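Local coordinates for inorganic pyrophosphatase (PDB 6LL8), which probably hydrolyses inorganic diphosphate to two phosphates, as a family II pyrophosphatase that works with divalent metal ions such as manganese or magnesium, at residues Ser63-Glu68 with Pro81-Gln86; Ala87-Ile92 with Leu101-Pro106. One frame throughout, in Å; residues are numbered along the deposited sequence.

Interaction 1. Residues Ser63-Glu68 with Pro81-Gln86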
loop_
_atom_site.group_PDB
_atom_site.type_symbol
_atom_site.label_atom_id
_atom_site.label_comp_id
_atom_site.label_asym_id
_atom_site.label_seq_id
_atom_site.Cartn_x
_atom_site.Cartn_y
_atom_site.Cartn_z
ATOM N N SER A 63 1.313 18.101 7.946
ATOM C CA SER A 63 1.268 19.343 7.145
ATOM C C SER A 63 2.613 19.569 6.478
ATOM O O SER A 63 3.674 19.513 7.117
ATOM C CB SER A 63 0.832 20.514 7.924
ATOM O OG SER A 63 1.199 21.695 7.241
ATOM N N TYR A 64 2.526 19.813 5.192
ATOM C CA TYR A 64 3.722 19.938 4.344
ATOM C C TYR A 64 3.700 21.212 3.512
ATOM O O TYR A 64 4.580 21.397 2.669
ATOM C CB TYR A 64 3.854 18.734 3.400
ATOM C CG TYR A 64 4.116 17.467 4.154
ATOM C CD1 TYR A 64 3.077 16.796 4.752
ATOM C CD2 TYR A 64 5.395 16.952 4.305
ATOM C CE1 TYR A 64 3.284 15.644 5.468
ATOM C CE2 TYR A 64 5.614 15.785 5.014
ATOM C CZ TYR A 64 4.557 15.115 5.584
ATOM O OH TYR A 64 4.769 13.969 6.300
ATOM N N ALA A 65 2.790 22.144 3.774
ATOM C CA ALA A 65 2.806 23.411 3.029
ATOM C C ALA A 65 4.194 24.043 3.141
ATOM O O ALA A 65 4.768 24.101 4.251
ATOM C CB ALA A 65 1.777 24.362 3.557
ATOM N N GLY A 66 4.720 24.551 2.029
ATOM C CA GLY A 66 6.018 25.227 2.007
ATOM C C GLY A 66 7.202 24.281 1.933
ATOM O O GLY A 66 8.330 24.762 1.841
ATOM N N GLU A 67 6.973 22.988 2.035
ATOM C CA GLU A 67 8.042 21.978 2.022
ATOM C C GLU A 67 8.248 21.436 0.625
ATOM O O GLU A 67 7.360 21.571 -0.228
ATOM C CB GLU A 67 7.698 20.823 2.955
ATOM C CG GLU A 67 7.413 21.229 4.390
ATOM C CD GLU A 67 8.581 21.798 5.173
ATOM O OE1 GLU A 67 9.731 21.702 4.731
ATOM O OE2 GLU A 67 8.341 22.314 6.263
ATOM N N GLU A 68 9.388 20.787 0.423
ATOM C CA GLU A 68 9.635 19.927 -0.746
ATOM C C GLU A 68 9.350 18.497 -0.306
ATOM O O GLU A 68 9.814 18.058 0.744
ATOM C CB GLU A 68 11.062 20.064 -1.245
ATOM C CG GLU A 68 11.332 21.398 -1.919
ATOM C CD GLU A 68 12.796 21.585 -2.264
ATOM O OE1 GLU A 68 13.599 21.446 -1.350
ATOM O OE2 GLU A 68 13.084 21.974 -3.397
ATOM N N PRO A 81 -0.672 14.180 1.550
ATOM C CA PRO A 81 -1.003 15.131 2.607
ATOM C C PRO A 81 -2.135 16.071 2.170
ATOM O O PRO A 81 -2.189 16.455 1.014
ATOM C CB PRO A 81 0.323 15.878 2.815
ATOM C CG PRO A 81 1.395 14.899 2.358
ATOM C CD PRO A 81 0.761 14.196 1.178
ATOM N N ASP A 82 -2.913 16.513 3.141
ATOM C CA ASP A 82 -4.084 17.355 2.822
ATOM C C ASP A 82 -3.644 18.667 2.161
ATOM O O ASP A 82 -4.374 19.189 1.317
ATOM C CB ASP A 82 -4.881 17.650 4.068
ATOM C CG ASP A 82 -5.658 16.480 4.610
ATOM O OD1 ASP A 82 -5.832 15.498 3.872
ATOM O OD2 ASP A 82 -6.164 16.618 5.740
ATOM N N ASP A 83 -2.481 19.198 2.531
ATOM C CA ASP A 83 -2.000 20.505 2.032
ATOM C C ASP A 83 -0.920 20.334 0.976
ATOM O O ASP A 83 -0.141 21.259 0.750
ATOM C CB ASP A 83 -1.601 21.408 3.190
ATOM C CG ASP A 83 -0.405 20.928 3.985
ATOM O OD1 ASP A 83 0.103 19.803 3.736
ATOM O OD2 ASP A 83 0.044 21.682 4.870
ATOM N N ILE A 84 -0.880 19.196 0.286
ATOM C CA ILE A 84 0.177 18.978 -0.737
ATOM C C ILE A 84 0.131 20.050 -1.827
ATOM O O ILE A 84 1.187 20.323 -2.400
ATOM C CB ILE A 84 0.116 17.556 -1.299
ATOM C CG1 ILE A 84 1.431 17.109 -1.958
ATOM C CG2 ILE A 84 -1.069 17.415 -2.263
ATOM C CD1 ILE A 84 2.609 17.021 -1.049
ATOM N N ALA A 85 -1.019 20.660 -2.133
ATOM C CA ALA A 85 -1.045 21.693 -3.195
ATOM C C ALA A 85 -0.203 22.908 -2.806
ATOM O O ALA A 85 0.159 23.662 -3.714
ATOM C CB ALA A 85 -2.454 22.102 -3.539
ATOM N N GLN A 86 0.068 23.100 -1.522
ATOM C CA GLN A 86 0.896 24.231 -1.067
ATOM C C GLN A 86 2.323 23.792 -0.791
ATOM O O GLN A 86 3.124 24.603 -0.319
ATOM C CB GLN A 86 0.277 24.852 0.178
ATOM C CG GLN A 86 -1.039 25.581 -0.099
ATOM C CD GLN A 86 -2.229 24.672 -0.012
ATOM O OE1 GLN A 86 -2.446 24.001 1.005
ATOM N NE2 GLN A 86 -3.061 24.715 -1.047
#
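Two loops of the DHH domain meet here, one leading into strand 68-72 of the parallel sheet and one leading out of it towards strand 88-94. The carboxylate of Asp83 carries the contact. Asp83 OD1 accepts the backbone N of Tyr64 on its syn lone pair, at 2.8 Å and nearly straight (166°). A weak bond from Ala65 N reaches Asp83 OD2. In one of two conformers of Ser63, its OG also bonds to Asp83 OD2, at 2.6 Å and from the syn side; this bond is less certain. Both oxygens are held by backbone N-H groups, which should fix the rotation of the group. A chi1 of 66° turns the Asp83 carboxylate to these two N-H groups.

Further along, Gly66 N donates to Gln86 O at 2.8 Å, from above the carbonyl plane. Beside it CB of Ala65 lies against CB of Gln86. On the buried side the Tyr64 ring crosses Pro81 at about a right angle, Tyr64 CD1 to Pro81 CG 3.5 Å. The ring's hydroxyl bonds to Lys61 O.

Tyr64 to Glu67 form a type II turn, with Gly66 at positive phi. An aspartate carboxylate thus takes successive backbone N-H groups at the start of this turn, in loops joining inner strands of the DHH domain's parallel sheet.

Interaction 2. Residues Ala87-Ile92 with Leu101-Pro106. With CA (calcium ion), chain H.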
loop_
_atom_site.group_PDB
_atom_site.type_symbol
_atom_site.label_atom_id
_atom_site.label_comp_id
_atom_site.label_asym_id
_atom_site.label_seq_id
_atom_site.Cartn_x
_atom_site.Cartn_y
_atom_site.Cartn_z
ATOM N N ALA A 87 2.653 22.547 -1.102
ATOM C CA ALA A 87 4.034 22.019 -1.088
ATOM C C ALA A 87 4.563 22.000 -2.509
ATOM O O ALA A 87 3.797 22.230 -3.462
ATOM C CB ALA A 87 4.054 20.638 -0.489
ATOM N N THR A 88 5.820 21.648 -2.665
ATOM C CA THR A 88 6.405 21.407 -3.976
ATOM C C THR A 88 6.772 19.926 -4.018
ATOM O O THR A 88 7.630 19.467 -3.257
ATOM C CB THR A 88 7.628 22.274 -4.218
ATOM O OG1 THR A 88 7.239 23.648 -4.140
ATOM C CG2 THR A 88 8.255 21.984 -5.560
ATOM N N ILE A 89 6.135 19.205 -4.934
ATOM C CA ILE A 89 6.492 17.783 -5.144
ATOM C C ILE A 89 7.740 17.750 -6.011
ATOM O O ILE A 89 7.697 18.187 -7.187
ATOM C CB ILE A 89 5.337 16.997 -5.775
ATOM C CG1 ILE A 89 4.103 17.001 -4.883
ATOM C CG2 ILE A 89 5.777 15.577 -6.087
ATOM C CD1 ILE A 89 2.836 16.541 -5.545
ATOM N N VAL A 90 8.844 17.273 -5.446
ATOM C CA VAL A 90 10.108 17.164 -6.164
ATOM C C VAL A 90 10.283 15.794 -6.798
ATOM O O VAL A 90 11.104 15.638 -7.702
ATOM C CB VAL A 90 11.311 17.545 -5.297
ATOM C CG1 VAL A 90 11.235 19.018 -4.916
ATOM C CG2 VAL A 90 11.470 16.655 -4.073
ATOM N N GLY A 91 9.515 14.816 -6.350
ATOM C CA GLY A 91 9.670 13.469 -6.881
ATOM C C GLY A 91 8.500 12.591 -6.551
ATOM O O GLY A 91 7.793 12.859 -5.564
ATOM N N ILE A 92 8.317 11.544 -7.340
ATOM C CA ILE A 92 7.388 10.436 -7.062
ATOM C C ILE A 92 8.146 9.163 -7.389
ATOM O O ILE A 92 8.664 9.041 -8.517
ATOM C CB ILE A 92 6.099 10.500 -7.879
ATOM C CG1 ILE A 92 5.375 11.839 -7.647
ATOM C CG2 ILE A 92 5.204 9.315 -7.557
ATOM C CD1 ILE A 92 4.186 12.045 -8.557
ATOM N N LEU A 101 -2.451 13.761 -8.731
ATOM C CA LEU A 101 -1.420 14.734 -8.384
ATOM C C LEU A 101 -0.938 15.448 -9.645
ATOM O O LEU A 101 -0.904 14.871 -10.760
ATOM C CB LEU A 101 -0.237 14.092 -7.661
ATOM C CG LEU A 101 -0.517 13.585 -6.256
ATOM C CD1 LEU A 101 0.725 12.939 -5.697
ATOM C CD2 LEU A 101 -1.035 14.678 -5.340
ATOM N N THR A 102 -0.553 16.699 -9.443
ATOM C CA THR A 102 0.043 17.573 -10.452
ATOM C C THR A 102 1.095 18.430 -9.780
ATOM O O THR A 102 1.083 18.594 -8.556
ATOM C CB THR A 102 -1.008 18.461 -11.112
ATOM O OG1 THR A 102 -1.602 19.269 -10.109
ATOM C CG2 THR A 102 -2.065 17.713 -11.892
ATOM N N THR A 103 1.968 19.012 -10.576
ATOM C CA THR A 103 2.922 20.028 -10.098
ATOM C C THR A 103 2.905 21.231 -11.034
ATOM O O THR A 103 2.441 21.127 -12.171
ATOM C CB THR A 103 4.337 19.454 -9.972
ATOM O OG1 THR A 103 4.864 19.254 -11.294
ATOM C CG2 THR A 103 4.392 18.176 -9.174
ATOM N N SER A 104 3.517 22.313 -10.600
ATOM C CA SER A 104 3.724 23.468 -11.500
ATOM C C SER A 104 5.153 23.466 -12.041
ATOM O O SER A 104 5.427 24.262 -12.941
ATOM C CB SER A 104 3.395 24.759 -10.823
ATOM O OG SER A 104 4.301 25.002 -9.769
ATOM N N THR A 105 6.023 22.605 -11.522
ATOM C CA THR A 105 7.453 22.592 -11.784
ATOM C C THR A 105 7.898 21.210 -12.235
ATOM O O THR A 105 7.369 20.189 -11.769
ATOM C CB THR A 105 8.196 22.978 -10.490
ATOM O OG1 THR A 105 7.644 22.246 -9.398
ATOM C CG2 THR A 105 8.082 24.462 -10.217
ATOM N N PRO A 106 8.953 21.124 -13.056
ATOM C CA PRO A 106 9.570 19.834 -13.368
ATOM C C PRO A 106 9.918 19.083 -12.084
ATOM O O PRO A 106 10.240 19.658 -11.033
ATOM C CB PRO A 106 10.804 20.198 -14.191
ATOM C CG PRO A 106 10.371 21.473 -14.875
ATOM C CD PRO A 106 9.576 22.220 -13.825
HETATM CA CA CA H . -1.798 13.633 -13.027
HETATM O O HOH W 1 9.090 20.078 -8.635
#
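Ile89 of strand 88-94 lies over the loop 101-106, with its side chain spread along three consecutive residues. Ile89 CB meets the methyl CG2 of Thr103 at 3.7 Å. The CD1 end reaches the other way along the loop. There Ile89 CD1 lies 4.2 Å from Leu101 CD1 and near the carbonyl oxygen of Thr102. Ile89 and Leu101 cross at about a right angle, so they meet through their terminal methyls and not along their lengths. Both chains are extended at chi2 (166° for Ile89), which carries each methyl out to this meeting point. Ile84 and Ile71 also pack on Ile89, and Ile77 and Ala80 on Leu101.

The Thr103 side chain is divided between two tasks. Its chi1 of 72° puts OG1 between the backbone N and the carbonyl carbon, and leaves CG2 anti to the carbonyl carbon, against Ile89. Thr103 OG1 turns back to its own loop and donates to Thr105 O at 2.7 Å, tilted 30° from the carbonyl plane. Towards the end of the loop, Thr88 and Thr105 cross at about a right angle. CG2 of Thr88 touches OG1 of Thr105 at 3.9 Å, a loose contact.

A water makes the polar link. It donates to Ile89 O at 2.8 Å and to Pro106 O, and accepts from Thr105 OG1 at 2.7 Å. At the other end of the loop, Leu101 O binds the calcium ion at 2.7 Å, and Gly99 O binds it too.

The direct contact is mostly apolar, while the water joins strand and loop through the carbonyls of Ile89 and Pro106 and the hydroxyl of Thr105. Leu101 has two roles: its side chain packs against Ile89 and its backbone oxygen is a calcium ligand.

Overall arrangement
Interactions 1 and 2 follow one another along the chain within the DHH domain, their centres 11 Å apart. Both involve loops next to strands of the parallel sheet, and they join directly: Glu67 O and Thr88 N, 2.9 Å apart, probably form a hydrogen bond between the residue before strand 68-72 and the start of strand 88-94. Ala87 CB packs against Tyr64 O. Ile84 is a further bridge, since its side chain touches both Ile89 and Leu101. Neither contact forms the active site. The side chain of Pro81 is about 8 Å from that of the magnesium ligand His9, and that of Leu101 is about 13 Å from the bound imidodiphosphate. Interaction 2 supplies one calcium ligand, Leu101 O.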